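Local coordinates for protein MucR Phosphodiesterase (Pseudomonas aeruginosa, PDB 5M1T) that is an EAL-domain protein that binds the ligand C2E beside two magnesium ions in a TIM-barrel-like fold, at residues A168-L173 against L198-A203; A133-S138 against E174-M179; V47-P52 against L67-H72; W119-N124 against S151-E156. All blocks are in the same frame, centred on the assembly; numbering follows the deposited sequence.

How the interactions relate
The four contacts illustrate how a barrel of the EAL family divides its labour between an inner sheet and an outer layer of helices. Interactions 3 and 4 join strands of one sheet and both touch C2E; their centres lie about 15 Å apart, and Leu67 CD2 meets Asn124 ND2 at 4.0 Å between them. Interaction 4 also supplies two ligands to a magnesium ion. Interactions 1 and 2 lie in the outer layer, share helix 166-178 and have centres about 12 Å apart. Interaction 2 reaches the sheet where Leu176 CD1 packs on Leu155 CD1 (4.1 Å), whereas interactions 1 and 3 are far apart, with centres about 28 Å from each other.

Interaction 1 of 4, residues A168-L173 against L198-A203; sequences ASLVIL and LKRLPA
Leu170 and Leu201 press their methyl groups together between helix 166-178 and the chain leaving helix 195-200. The distance from Leu170 CD1 to Leu201 CD2, 3.4 Å, is shorter than a usual carbon contact, a sign of close packing although its exact value may be doubtful. Leu170 gets there by swinging CG away from its own backbone N and beside its carbonyl carbon (chi1 -156°), which carries CD1 across to the other segment; the same methyl lies 3.6 Å from Arg200 O. Deeper in, Leu173 CD1 meets Leu201 CD2 at 4.1 Å, the two side chains crossing at a slant, so that Leu201 CD2 is shared by both leucines. The proline beside it fills the next place: Leu173 CB lies 4.0 Å from Pro202 CD, while Pro202 CG rests on Leu173 O at 3.8 Å. Pro202 is the centre of an inverse gamma turn, which bends the chain directly after the helix. No hydrogen bond crosses this interface, and Ser169 OG turns to the carbonyls of Ala162 and Asp165, earlier in the chain, which share its one proton. The outer side is looser. Of the Arg200 side chain, CB comes nearest, 4.3 Å from Leu170 CD1, and the exposed guanidinium end leads off. Phe130 of helix 127-131 packs on Ser169, Ile172 and Leu173. Such leucine-rich packing joins successive outer helices of the beta/alpha barrel, those following strands 153-158 and 182-188.

Interaction 2 of 4, residues A133-S138 against E174-M179; sequences AGLVDS and EQLSAM
In the helical outer layer of the EAL barrel, Val136 at the start of helix 135-145 wedges against Gln175 and Leu176 of helix 166-178 and the nearby Met179. Val136 points toward the other segment and both its methyls are used. CG1, lying trans to the backbone N (chi1 173°), meets Met179 SD at 3.9 Å. The Gln175 amide nitrogen, NE2, lies against both Val136 methyls, 4.0 Å from CG1; Val136 CG2 also meets Leu176 CD2 at 4.0 Å. Because the Gln175 chain stays extended beyond CG, its amide reaches over the valine at about a right angle, laying a polar group across the exposed edge of the apolar cluster. The two helices belong to successive beta-alpha-beta crossovers: the first links strands 120-124 and 153-158, the second strands 153-158 and 182-188, and the contact therefore joins the helical connections on the two sides of strand 153-158. Met179 bends at its last torsion (chi3 53°), and its side chain also packs on Val139, Arg140 and Leu143 farther along helix 135-145. On the buried side, Leu135 CD2 touches Leu176 CD1 at 4.2 Å, while Leu125 packs against Leu135 from a loop. No hydrogen bond links the two segments. Just before helix 135-145, Ala133 N donates to Asn237 OD1 of the second subunit, which brings this corner of the fold to the dimer interface.

Interaction 3 of 4, residues V47-P52 against L67-H72; sequences VLHYQP and LLRWEH. With C2E (9,9'-[(2R,3R,3aS,5S,7aR,9R,10R,10aS,12S,14aR)-3,5,10,12-tetrahydroxy-5,12-dioxidooctahydro-2H,7H-difuro[3,2-d:3',2'-j][1,3,7,9,2,8]tetraoxadiphosphacyclododecine-2,9-diyl]bis(2-amino-1,9-dihydro-6H-purin-6-one)), chain C.
Val47 opens an antiparallel pairing with Arg69 in which each backbone serves the other: Val47 N donates to Arg69 O at 3.1 Å and Arg69 N returns the bond to Val47 O at 2.9 Å. Val47 CG1 also lies against the Glu71 carboxylate, crossing that chain at about a right angle. Leu48 follows as a non-hydrogen-bonded pair with Leu68, turning to the other face of the sheet, where Leu48 CD2 lies 4.2 Å from Leu68 CD1. The backbone of Leu68 is used by the ligand, its N-H running almost straight (177°) to C2E N71 at 3.1 Å. His49 restores the hydrogen-bonded pattern with Leu67, Leu67 N to His49 O measuring 2.7 Å. The His49 ring receives Arg69 CG over the centre of one face, a CH-pi contact 3.8 Å from CG to the ring centroid. Bending at chi2 (-85°) then carries the Arg69 guanidinium back to C2E, whose O21 lies at the guanidinium edge, near its plane, where NH1 and NH2 both bond to it at 2.7 Å in a bent, forked pair; NH1 also bonds to Leu68 O, which fixes the group's rotation. Gln51 sets its CB 4.1 Å from Leu67 CD1, while its amide is held by Gln263 and Gly268 O and lies close to a ligand base. This hairpin of the EAL barrel has helix 93-113 packed over Leu48, Tyr50 and Leu68, Pro270 and Pro272 against Leu67 and His49, and strand 120-124 beyond strand 61-72.

Interaction 4 of 4, residues W119-N124 against S151-E156; sequences WNIAVN and SHLILE. With MG (magnesium ion), chain D; C2E (9,9'-[(2R,3R,3aS,5S,7aR,9R,10R,10aS,12S,14aR)-3,5,10,12-tetrahydroxy-5,12-dioxidooctahydro-2H,7H-difuro[3,2-d:3',2'-j][1,3,7,9,2,8]tetraoxadiphosphacyclododecine-2,9-diyl]bis(2-amino-1,9-dihydro-6H-purin-6-one)), chain C.
Asn124, the last residue of strand 120-124, and Glu156 of strand 153-158 are paired side by side in the parallel sheet of the EAL barrel and bind one magnesium ion. Glu156 has the largest buried surface of the contact. Its chain runs extended beyond CG and delivers OE1 to the metal at 2.1 Å, while Asn124 OD1 binds the same ion at 2.2 Å. C2E O2P, a water, Glu65 and Asp186 complete the shell. The other carboxylate oxygen, OE2, makes a salt bridge with Lys207, a second-shell partner that would hold the group's orientation. Far from the metal, at the other end of the pair, Asn120 and His152 bury nearly as much. Here His152 ND1 gives a weak bond to Trp119 O (3.0 Å, 128° at the hydrogen), and Ile121 N donates to His152 O, starting the backbone pairing. Between the ends, Ile154 bonds twice to strand 120-124, its N to Ile121 O at 2.6 Å and its O accepting from Val123 N, and its CD1 lies 4.0 Å from Asn120 CB. Glu156 N then bonds to Val123 O at 3.0 Å, and Ala122 CB sits just 3.3 Å from Glu156 OE2.

Interaction 1 of 4, residues A168-L173 against L198-A203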
# COMPACT_ATOMS: atom_id res chain seq x y z
N ALA A 168 -6.07 -6.55 -3.99
CA ALA A 168 -5.65 -5.17 -3.73
C ALA A 168 -4.74 -4.67 -4.83
O ALA A 168 -4.83 -3.51 -5.24
CB ALA A 168 -4.95 -5.07 -2.37
N SER A 169 -3.85 -5.54 -5.33
CA SER A 169 -2.98 -5.17 -6.44
C SER A 169 -3.83 -4.73 -7.63
O SER A 169 -3.45 -3.82 -8.39
CB SER A 169 -2.08 -6.33 -6.89
OG SER A 169 -1.23 -6.75 -5.86
N LEU A 170 -4.98 -5.39 -7.78
CA LEU A 170 -5.84 -5.16 -8.95
C LEU A 170 -6.44 -3.77 -8.91
O LEU A 170 -6.45 -3.06 -9.90
CB LEU A 170 -6.94 -6.24 -9.01
CG LEU A 170 -7.59 -6.55 -10.36
CD1 LEU A 170 -6.57 -6.87 -11.45
CD2 LEU A 170 -8.53 -7.75 -10.22
N VAL A 171 -6.90 -3.36 -7.74
CA VAL A 171 -7.50 -2.04 -7.60
C VAL A 171 -6.44 -0.99 -7.92
O VAL A 171 -6.69 -0.09 -8.72
CB VAL A 171 -8.08 -1.84 -6.18
CG1 VAL A 171 -8.35 -0.36 -5.89
CG2 VAL A 171 -9.35 -2.68 -6.03
N ILE A 172 -5.26 -1.13 -7.34
CA ILE A 172 -4.14 -0.20 -7.60
C ILE A 172 -3.69 -0.17 -9.07
O ILE A 172 -3.58 0.90 -9.69
CB ILE A 172 -2.92 -0.48 -6.72
CG1 ILE A 172 -3.23 -0.26 -5.23
CG2 ILE A 172 -1.77 0.43 -7.10
CD1 ILE A 172 -2.35 -1.09 -4.30
N LEU A 173 -3.43 -1.33 -9.64
CA LEU A 173 -2.92 -1.37 -11.00
C LEU A 173 -3.97 -0.92 -12.04
O LEU A 173 -3.62 -0.26 -13.01
CB LEU A 173 -2.35 -2.76 -11.32
CG LEU A 173 -1.11 -3.15 -10.54
CD1 LEU A 173 -0.72 -4.58 -10.84
CD2 LEU A 173 0.08 -2.25 -10.82
N LEU A 198 -2.90 -13.46 -12.91
CA LEU A 198 -1.92 -13.04 -13.88
C LEU A 198 -2.60 -12.54 -15.17
O LEU A 198 -2.14 -11.58 -15.78
CB LEU A 198 -0.93 -14.16 -14.17
CG LEU A 198 0.40 -13.79 -14.80
CD1 LEU A 198 1.03 -12.58 -14.13
CD2 LEU A 198 1.32 -14.99 -14.75
N LYS A 199 -3.72 -13.14 -15.53
CA LYS A 199 -4.49 -12.70 -16.71
C LYS A 199 -5.32 -11.43 -16.38
O LYS A 199 -5.43 -10.51 -17.20
CB LYS A 199 -5.36 -13.87 -17.20
CG LYS A 199 -6.27 -13.61 -18.38
CD LYS A 199 -5.51 -13.13 -19.60
CE LYS A 199 -6.44 -12.45 -20.60
NZ LYS A 199 -5.65 -11.70 -21.61
N ARG A 200 -5.88 -11.37 -15.18
CA ARG A 200 -6.71 -10.23 -14.81
C ARG A 200 -5.95 -8.93 -14.63
O ARG A 200 -6.51 -7.90 -14.89
CB ARG A 200 -7.48 -10.52 -13.51
CG ARG A 200 -8.69 -11.38 -13.75
CD ARG A 200 -9.79 -11.18 -12.72
NE ARG A 200 -10.71 -12.32 -12.80
CZ ARG A 200 -11.38 -12.84 -11.77
NH1 ARG A 200 -11.25 -12.33 -10.53
NH2 ARG A 200 -12.18 -13.88 -11.99
N LEU A 201 -4.71 -9.00 -14.17
CA LEU A 201 -3.92 -7.80 -13.98
C LEU A 201 -3.67 -7.10 -15.32
O LEU A 201 -3.39 -7.75 -16.32
CB LEU A 201 -2.58 -8.12 -13.28
CG LEU A 201 -2.64 -8.68 -11.85
CD1 LEU A 201 -1.26 -9.00 -11.32
CD2 LEU A 201 -3.34 -7.73 -10.89
N PRO A 202 -3.76 -5.77 -15.33
CA PRO A 202 -3.51 -4.99 -16.56
C PRO A 202 -2.02 -4.73 -16.76
O PRO A 202 -1.60 -3.59 -16.97
CB PRO A 202 -4.25 -3.67 -16.29
CG PRO A 202 -4.21 -3.52 -14.81
CD PRO A 202 -4.12 -4.91 -14.20
N ALA A 203 -1.23 -5.81 -16.66
CA ALA A 203 0.17 -5.73 -16.93
C ALA A 203 0.34 -5.72 -18.42
O ALA A 203 -0.52 -6.13 -19.14
CB ALA A 203 0.89 -6.93 -16.33

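Interaction 2 of 4, residues A133-S138 against E174-M179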
# COMPACT_ATOMS: atom_id res chain seq x y z
N ALA A 133 -0.78 4.56 0.43
CA ALA A 133 -2.05 5.18 0.11
C ALA A 133 -1.98 6.26 -0.97
O ALA A 133 -2.96 6.47 -1.69
CB ALA A 133 -2.66 5.78 1.37
N GLY A 134 -0.86 6.96 -1.04
CA GLY A 134 -0.68 8.05 -1.96
C GLY A 134 -0.03 7.72 -3.29
O GLY A 134 0.17 8.62 -4.12
N LEU A 135 0.28 6.44 -3.54
CA LEU A 135 1.00 6.07 -4.76
C LEU A 135 0.43 6.68 -6.02
O LEU A 135 1.17 7.30 -6.77
CB LEU A 135 1.07 4.56 -4.95
CG LEU A 135 1.70 4.11 -6.28
CD1 LEU A 135 3.20 4.40 -6.29
CD2 LEU A 135 1.47 2.64 -6.49
N VAL A 136 -0.86 6.49 -6.25
CA VAL A 136 -1.52 6.94 -7.49
C VAL A 136 -1.57 8.45 -7.65
O VAL A 136 -1.41 8.96 -8.76
CB VAL A 136 -2.96 6.41 -7.62
CG1 VAL A 136 -3.66 7.03 -8.81
CG2 VAL A 136 -2.92 4.90 -7.77
N ASP A 137 -1.81 9.17 -6.55
CA ASP A 137 -1.82 10.61 -6.59
C ASP A 137 -0.43 11.10 -6.93
O ASP A 137 -0.28 12.04 -7.71
CB ASP A 137 -2.29 11.21 -5.25
CG ASP A 137 -3.76 10.97 -5.00
OD1 ASP A 137 -4.44 10.40 -5.89
OD2 ASP A 137 -4.26 11.33 -3.91
N SER A 138 0.58 10.46 -6.37
CA SER A 138 2.00 10.83 -6.59
C SER A 138 2.44 10.59 -8.03
O SER A 138 3.24 11.34 -8.59
CB SER A 138 2.86 10.02 -5.61
OG SER A 138 4.25 10.14 -5.87
N GLU A 174 -5.24 -1.27 -11.84
CA GLU A 174 -6.29 -0.79 -12.72
C GLU A 174 -6.34 0.74 -12.78
O GLU A 174 -6.43 1.32 -13.86
CB GLU A 174 -7.68 -1.34 -12.32
CG GLU A 174 -7.96 -2.81 -12.68
CD GLU A 174 -7.83 -3.13 -14.18
OE1 GLU A 174 -7.61 -2.20 -15.00
OE2 GLU A 174 -7.93 -4.34 -14.55
N GLN A 175 -6.24 1.41 -11.63
CA GLN A 175 -6.19 2.86 -11.62
C GLN A 175 -5.02 3.37 -12.47
O GLN A 175 -5.20 4.19 -13.36
CB GLN A 175 -6.03 3.42 -10.21
CG GLN A 175 -7.27 3.36 -9.35
CD GLN A 175 -6.97 3.82 -7.95
OE1 GLN A 175 -6.64 3.02 -7.08
NE2 GLN A 175 -7.04 5.12 -7.74
N LEU A 176 -3.81 2.87 -12.17
CA LEU A 176 -2.61 3.27 -12.90
C LEU A 176 -2.73 3.03 -14.41
O LEU A 176 -2.33 3.87 -15.21
CB LEU A 176 -1.41 2.52 -12.35
CG LEU A 176 -1.01 2.86 -10.92
CD1 LEU A 176 0.04 1.89 -10.41
CD2 LEU A 176 -0.46 4.27 -10.82
N SER A 177 -3.33 1.91 -14.79
CA SER A 177 -3.47 1.54 -16.21
C SER A 177 -4.52 2.41 -16.93
O SER A 177 -4.37 2.73 -18.09
CB SER A 177 -3.87 0.06 -16.30
OG SER A 177 -4.07 -0.28 -17.63
N ALA A 178 -5.57 2.79 -16.22
CA ALA A 178 -6.60 3.69 -16.76
C ALA A 178 -6.02 5.09 -17.01
O ALA A 178 -6.47 5.79 -17.89
CB ALA A 178 -7.80 3.76 -15.81
N MET A 179 -5.04 5.49 -16.20
CA MET A 179 -4.32 6.77 -16.42
C MET A 179 -3.42 6.70 -17.64
O MET A 179 -2.96 7.72 -18.12
CB MET A 179 -3.43 7.09 -15.24
CG MET A 179 -4.13 7.39 -13.93
SD MET A 179 -2.88 7.50 -12.64
CE MET A 179 -1.76 8.71 -13.34

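Interaction 3 of 4, residues V47-P52 against L67-H72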
# COMPACT_ATOMS: atom_id res chain seq x y z
N VAL A 47 21.72 9.56 -7.23
CA VAL A 47 21.65 9.78 -8.67
C VAL A 47 20.95 8.63 -9.37
O VAL A 47 20.97 7.50 -8.88
CB VAL A 47 23.07 9.94 -9.26
CG1 VAL A 47 23.77 11.12 -8.65
CG2 VAL A 47 23.91 8.68 -9.04
N LEU A 48 20.35 8.89 -10.53
CA LEU A 48 19.80 7.81 -11.34
C LEU A 48 20.73 7.39 -12.44
O LEU A 48 21.28 8.23 -13.18
CB LEU A 48 18.47 8.19 -11.97
CG LEU A 48 17.28 8.25 -11.06
CD1 LEU A 48 16.03 8.51 -11.90
CD2 LEU A 48 17.13 6.95 -10.31
N HIS A 49 20.91 6.08 -12.56
CA HIS A 49 21.49 5.51 -13.77
C HIS A 49 20.36 4.85 -14.55
O HIS A 49 19.30 4.52 -14.00
CB HIS A 49 22.59 4.53 -13.41
CG HIS A 49 23.84 5.21 -12.93
ND1 HIS A 49 25.06 4.58 -12.89
CD2 HIS A 49 24.05 6.47 -12.49
CE1 HIS A 49 25.97 5.41 -12.40
NE2 HIS A 49 25.38 6.57 -12.16
N TYR A 50 20.56 4.70 -15.84
CA TYR A 50 19.55 4.24 -16.74
C TYR A 50 20.13 3.10 -17.53
O TYR A 50 21.25 3.22 -18.05
CB TYR A 50 19.12 5.39 -17.67
CG TYR A 50 18.59 6.58 -16.91
CD1 TYR A 50 17.29 6.63 -16.49
CD2 TYR A 50 19.40 7.64 -16.59
CE1 TYR A 50 16.80 7.71 -15.75
CE2 TYR A 50 18.93 8.72 -15.86
CZ TYR A 50 17.63 8.75 -15.44
OH TYR A 50 17.17 9.85 -14.74
N GLN A 51 19.42 1.98 -17.59
CA GLN A 51 19.84 0.85 -18.42
C GLN A 51 18.92 0.65 -19.64
O GLN A 51 17.71 0.53 -19.51
CB GLN A 51 19.92 -0.42 -17.62
CG GLN A 51 20.74 -1.45 -18.39
CD GLN A 51 20.78 -2.80 -17.74
OE1 GLN A 51 19.91 -3.13 -16.92
NE2 GLN A 51 21.81 -3.58 -18.07
N PRO A 52 19.51 0.64 -20.84
CA PRO A 52 18.75 0.44 -22.08
C PRO A 52 17.97 -0.85 -22.10
O PRO A 52 18.49 -1.88 -21.64
CB PRO A 52 19.83 0.34 -23.15
CG PRO A 52 21.06 0.96 -22.58
CD PRO A 52 20.95 0.85 -21.09
N LEU A 67 17.57 3.20 -12.39
CA LEU A 67 18.23 2.45 -11.34
C LEU A 67 19.01 3.39 -10.38
O LEU A 67 19.90 4.14 -10.78
CB LEU A 67 19.18 1.41 -11.95
CG LEU A 67 18.53 0.25 -12.72
CD1 LEU A 67 19.55 -0.58 -13.52
CD2 LEU A 67 17.73 -0.64 -11.76
N LEU A 68 18.66 3.33 -9.10
CA LEU A 68 19.18 4.26 -8.14
C LEU A 68 20.61 3.89 -7.77
O LEU A 68 20.95 2.70 -7.63
CB LEU A 68 18.29 4.25 -6.90
CG LEU A 68 18.57 5.28 -5.78
CD1 LEU A 68 18.35 6.68 -6.27
CD2 LEU A 68 17.69 4.98 -4.56
N ARG A 69 21.46 4.91 -7.64
CA ARG A 69 22.82 4.74 -7.14
C ARG A 69 23.10 5.78 -6.04
O ARG A 69 22.46 6.85 -5.98
CB ARG A 69 23.80 4.91 -8.27
CG ARG A 69 23.61 3.90 -9.41
CD ARG A 69 24.35 2.60 -9.11
NE ARG A 69 24.12 1.56 -10.12
CZ ARG A 69 23.04 0.79 -10.23
NH1 ARG A 69 22.00 0.94 -9.43
NH2 ARG A 69 22.98 -0.14 -11.17
N TRP A 70 24.03 5.47 -5.16
CA TRP A 70 24.39 6.42 -4.11
C TRP A 70 25.90 6.72 -4.21
O TRP A 70 26.73 5.84 -3.96
CB TRP A 70 23.96 5.85 -2.75
CG TRP A 70 24.25 6.69 -1.53
CD1 TRP A 70 24.68 7.97 -1.48
CD2 TRP A 70 24.07 6.27 -0.17
NE1 TRP A 70 24.80 8.38 -0.18
CE2 TRP A 70 24.42 7.35 0.65
CE3 TRP A 70 23.63 5.08 0.42
CZ2 TRP A 70 24.36 7.29 2.05
CZ3 TRP A 70 23.56 5.02 1.82
CH2 TRP A 70 23.93 6.12 2.61
N GLU A 71 26.23 7.92 -4.65
CA GLU A 71 27.61 8.37 -4.67
C GLU A 71 28.01 8.78 -3.27
O GLU A 71 27.77 9.90 -2.84
CB GLU A 71 27.81 9.58 -5.59
CG GLU A 71 27.43 9.34 -7.02
CD GLU A 71 27.52 10.61 -7.86
OE1 GLU A 71 27.36 11.73 -7.29
OE2 GLU A 71 27.78 10.46 -9.07
N HIS A 72 28.65 7.86 -2.58
CA HIS A 72 29.06 8.11 -1.21
C HIS A 72 30.50 8.69 -1.12
O HIS A 72 31.44 8.15 -1.69
CB HIS A 72 28.92 6.84 -0.38
CG HIS A 72 28.90 7.10 1.09
ND1 HIS A 72 30.06 7.30 1.82
CD2 HIS A 72 27.88 7.26 1.95
CE1 HIS A 72 29.74 7.53 3.08
NE2 HIS A 72 28.42 7.52 3.18
P1 C2E C . 15.89 -4.96 -10.62
O2P C2E C . 14.58 -4.22 -10.73
O1P C2E C . 15.84 -6.43 -10.99
O5' C2E C . 16.94 -4.20 -11.55
C5' C2E C . 17.83 -4.91 -12.38
C4' C2E C . 19.14 -5.16 -11.67
O4' C2E C . 19.93 -6.05 -12.48
C3' C2E C . 19.97 -3.90 -11.51
O3' C2E C . 20.74 -4.00 -10.32
C2' C2E C . 20.90 -3.92 -12.70
O2' C2E C . 22.11 -3.19 -12.48
C1' C2E C . 21.17 -5.41 -12.79
N9 C2E C . 21.62 -5.86 -14.11
C8 C2E C . 21.15 -5.47 -15.30
N7 C2E C . 21.80 -6.12 -16.29
C5 C2E C . 22.69 -6.94 -15.72
C6 C2E C . 23.69 -7.90 -16.19
O6 C2E C . 23.84 -8.10 -17.42
N1 C2E C . 24.41 -8.55 -15.26
C2 C2E C . 24.25 -8.33 -13.94
N2 C2E C . 25.01 -9.01 -13.05
N3 C2E C . 23.34 -7.47 -13.44
C4 C2E C . 22.56 -6.77 -14.28
P11 C2E C . 20.81 -2.77 -9.28
O21 C2E C . 20.95 -1.48 -10.07
O11 C2E C . 21.99 -2.97 -8.39
O5A C2E C . 19.43 -2.76 -8.48
C5A C2E C . 19.08 -3.91 -7.70
C4A C2E C . 17.62 -3.83 -7.30
O4A C2E C . 17.38 -2.64 -6.55
C3A C2E C . 16.69 -3.70 -8.47
O3A C2E C . 16.43 -4.94 -9.10
C2A C2E C . 15.46 -3.09 -7.85
O2A C2E C . 14.67 -4.07 -7.19
C1A C2E C . 16.04 -2.18 -6.81
N91 C2E C . 16.04 -0.77 -7.29
C81 C2E C . 16.94 -0.13 -8.06
N71 C2E C . 16.59 1.17 -8.25
C51 C2E C . 15.44 1.35 -7.57
C61 C2E C . 14.50 2.47 -7.35
O61 C2E C . 14.72 3.59 -7.86
N11 C2E C . 13.42 2.24 -6.58
C21 C2E C . 13.18 1.03 -6.04
N21 C2E C . 12.08 0.85 -5.28
N31 C2E C . 13.98 -0.04 -6.20
C41 C2E C . 15.09 0.08 -6.96

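Interaction 4 of 4, residues W119-N124 against S151-E156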
# COMPACT_ATOMS: atom_id res chain seq x y z
N TRP A 119 10.91 6.05 -26.79
CA TRP A 119 11.43 5.60 -25.50
C TRP A 119 10.41 5.76 -24.39
O TRP A 119 9.67 6.71 -24.35
CB TRP A 119 12.67 6.38 -25.08
CG TRP A 119 13.87 6.15 -25.92
CD1 TRP A 119 13.96 5.39 -27.03
CD2 TRP A 119 15.16 6.76 -25.75
NE1 TRP A 119 15.21 5.45 -27.54
CE2 TRP A 119 15.98 6.29 -26.78
CE3 TRP A 119 15.68 7.69 -24.84
CZ2 TRP A 119 17.29 6.68 -26.93
CZ3 TRP A 119 17.00 8.08 -24.97
CH2 TRP A 119 17.79 7.58 -26.02
N ASN A 120 10.41 4.78 -23.51
CA ASN A 120 9.71 4.84 -22.25
C ASN A 120 10.69 4.75 -21.08
O ASN A 120 11.84 4.36 -21.25
CB ASN A 120 8.71 3.70 -22.18
CG ASN A 120 7.63 3.84 -23.23
OD1 ASN A 120 7.21 4.97 -23.59
ND2 ASN A 120 7.18 2.69 -23.76
N ILE A 121 10.23 5.11 -19.88
CA ILE A 121 11.07 4.94 -18.73
C ILE A 121 10.38 4.09 -17.68
O ILE A 121 9.22 4.31 -17.34
CB ILE A 121 11.56 6.27 -18.12
CG1 ILE A 121 12.58 5.99 -16.99
CG2 ILE A 121 10.41 7.09 -17.54
CD1 ILE A 121 13.59 7.09 -16.84
N ALA A 122 11.13 3.14 -17.15
CA ALA A 122 10.61 2.21 -16.15
C ALA A 122 11.17 2.53 -14.76
O ALA A 122 12.37 2.67 -14.58
CB ALA A 122 10.98 0.80 -16.55
N VAL A 123 10.29 2.64 -13.79
CA VAL A 123 10.68 2.97 -12.41
C VAL A 123 10.25 1.84 -11.47
O VAL A 123 9.12 1.35 -11.55
CB VAL A 123 10.02 4.29 -11.94
CG1 VAL A 123 10.25 4.52 -10.44
CG2 VAL A 123 10.55 5.45 -12.76
N ASN A 124 11.13 1.42 -10.59
CA ASN A 124 10.81 0.34 -9.68
C ASN A 124 9.99 0.78 -8.49
O ASN A 124 10.25 1.86 -7.93
CB ASN A 124 12.09 -0.31 -9.20
CG ASN A 124 12.79 -1.08 -10.31
OD1 ASN A 124 12.31 -2.13 -10.72
ND2 ASN A 124 13.87 -0.54 -10.82
N SER A 151 1.78 7.24 -21.01
CA SER A 151 2.25 6.08 -21.75
C SER A 151 3.78 5.98 -21.82
O SER A 151 4.30 4.93 -22.16
CB SER A 151 1.67 6.06 -23.17
OG SER A 151 1.95 7.29 -23.86
N HIS A 152 4.50 7.05 -21.47
CA HIS A 152 5.97 7.01 -21.50
C HIS A 152 6.60 6.60 -20.16
O HIS A 152 7.83 6.57 -20.04
CB HIS A 152 6.51 8.33 -21.98
CG HIS A 152 6.30 8.55 -23.44
ND1 HIS A 152 6.82 7.70 -24.40
CD2 HIS A 152 5.61 9.50 -24.12
CE1 HIS A 152 6.46 8.11 -25.60
NE2 HIS A 152 5.73 9.20 -25.46
N LEU A 153 5.76 6.26 -19.19
CA LEU A 153 6.20 5.80 -17.90
C LEU A 153 5.78 4.34 -17.69
O LEU A 153 4.64 3.97 -17.97
CB LEU A 153 5.59 6.65 -16.81
CG LEU A 153 5.86 6.18 -15.38
CD1 LEU A 153 7.33 6.35 -14.99
CD2 LEU A 153 4.98 6.95 -14.42
N ILE A 154 6.70 3.53 -17.19
CA ILE A 154 6.42 2.14 -16.88
C ILE A 154 6.71 1.96 -15.40
O ILE A 154 7.73 2.47 -14.89
CB ILE A 154 7.32 1.17 -17.70
CG1 ILE A 154 6.84 1.10 -19.15
CG2 ILE A 154 7.37 -0.23 -17.09
CD1 ILE A 154 7.82 0.42 -20.10
N LEU A 155 5.80 1.31 -14.69
CA LEU A 155 6.02 1.03 -13.30
C LEU A 155 6.20 -0.48 -13.12
O LEU A 155 5.37 -1.29 -13.60
CB LEU A 155 4.87 1.57 -12.48
CG LEU A 155 4.78 3.10 -12.44
CD1 LEU A 155 3.47 3.53 -11.83
CD2 LEU A 155 5.92 3.75 -11.65
N GLU A 156 7.31 -0.85 -12.46
CA GLU A 156 7.65 -2.25 -12.21
C GLU A 156 7.38 -2.69 -10.75
O GLU A 156 7.95 -2.14 -9.82
CB GLU A 156 9.13 -2.48 -12.55
CG GLU A 156 9.51 -2.18 -14.01
CD GLU A 156 10.92 -2.63 -14.39
OE1 GLU A 156 11.62 -3.25 -13.54
OE2 GLU A 156 11.33 -2.36 -15.56
MG MG D . 13.17 -3.64 -12.15
P1 C2E C . 15.89 -4.96 -10.62
O2P C2E C . 14.58 -4.22 -10.73
O1P C2E C . 15.84 -6.43 -10.99
O5' C2E C . 16.94 -4.20 -11.55
C5' C2E C . 17.83 -4.91 -12.38
C4' C2E C . 19.14 -5.16 -11.67
O4' C2E C . 19.93 -6.05 -12.48
C3' C2E C . 19.97 -3.90 -11.51
O3' C2E C . 20.74 -4.00 -10.32
C2' C2E C . 20.90 -3.92 -12.70
O2' C2E C . 22.11 -3.19 -12.48
C1' C2E C . 21.17 -5.41 -12.79
N9 C2E C . 21.62 -5.86 -14.11
C8 C2E C . 21.15 -5.47 -15.30
N7 C2E C . 21.80 -6.12 -16.29
C5 C2E C . 22.69 -6.94 -15.72
C6 C2E C . 23.69 -7.90 -16.19
O6 C2E C . 23.84 -8.10 -17.42
N1 C2E C . 24.41 -8.55 -15.26
C2 C2E C . 24.25 -8.33 -13.94
N2 C2E C . 25.01 -9.01 -13.05
N3 C2E C . 23.34 -7.47 -13.44
C4 C2E C . 22.56 -6.77 -14.28
P11 C2E C . 20.81 -2.77 -9.28
O21 C2E C . 20.95 -1.48 -10.07
O11 C2E C . 21.99 -2.97 -8.39
O5A C2E C . 19.43 -2.76 -8.48
C5A C2E C . 19.08 -3.91 -7.70
C4A C2E C . 17.62 -3.83 -7.30
O4A C2E C . 17.38 -2.64 -6.55
C3A C2E C . 16.69 -3.70 -8.47
O3A C2E C . 16.43 -4.94 -9.10
C2A C2E C . 15.46 -3.09 -7.85
O2A C2E C . 14.67 -4.07 -7.19
C1A C2E C . 16.04 -2.18 -6.81
N91 C2E C . 16.04 -0.77 -7.29
C81 C2E C . 16.94 -0.13 -8.06
N71 C2E C . 16.59 1.17 -8.25
C51 C2E C . 15.44 1.35 -7.57
C61 C2E C . 14.50 2.47 -7.35
O61 C2E C . 14.72 3.59 -7.86
N11 C2E C . 13.42 2.24 -6.58
C21 C2E C . 13.18 1.03 -6.04
N21 C2E C . 12.08 0.85 -5.28
N31 C2E C . 13.98 -0.04 -6.20
C41 C2E C . 15.09 0.08 -6.96
O HOH W 1 10.19 -3.51 -8.93
O HOH W 2 14.37 -4.72 -13.58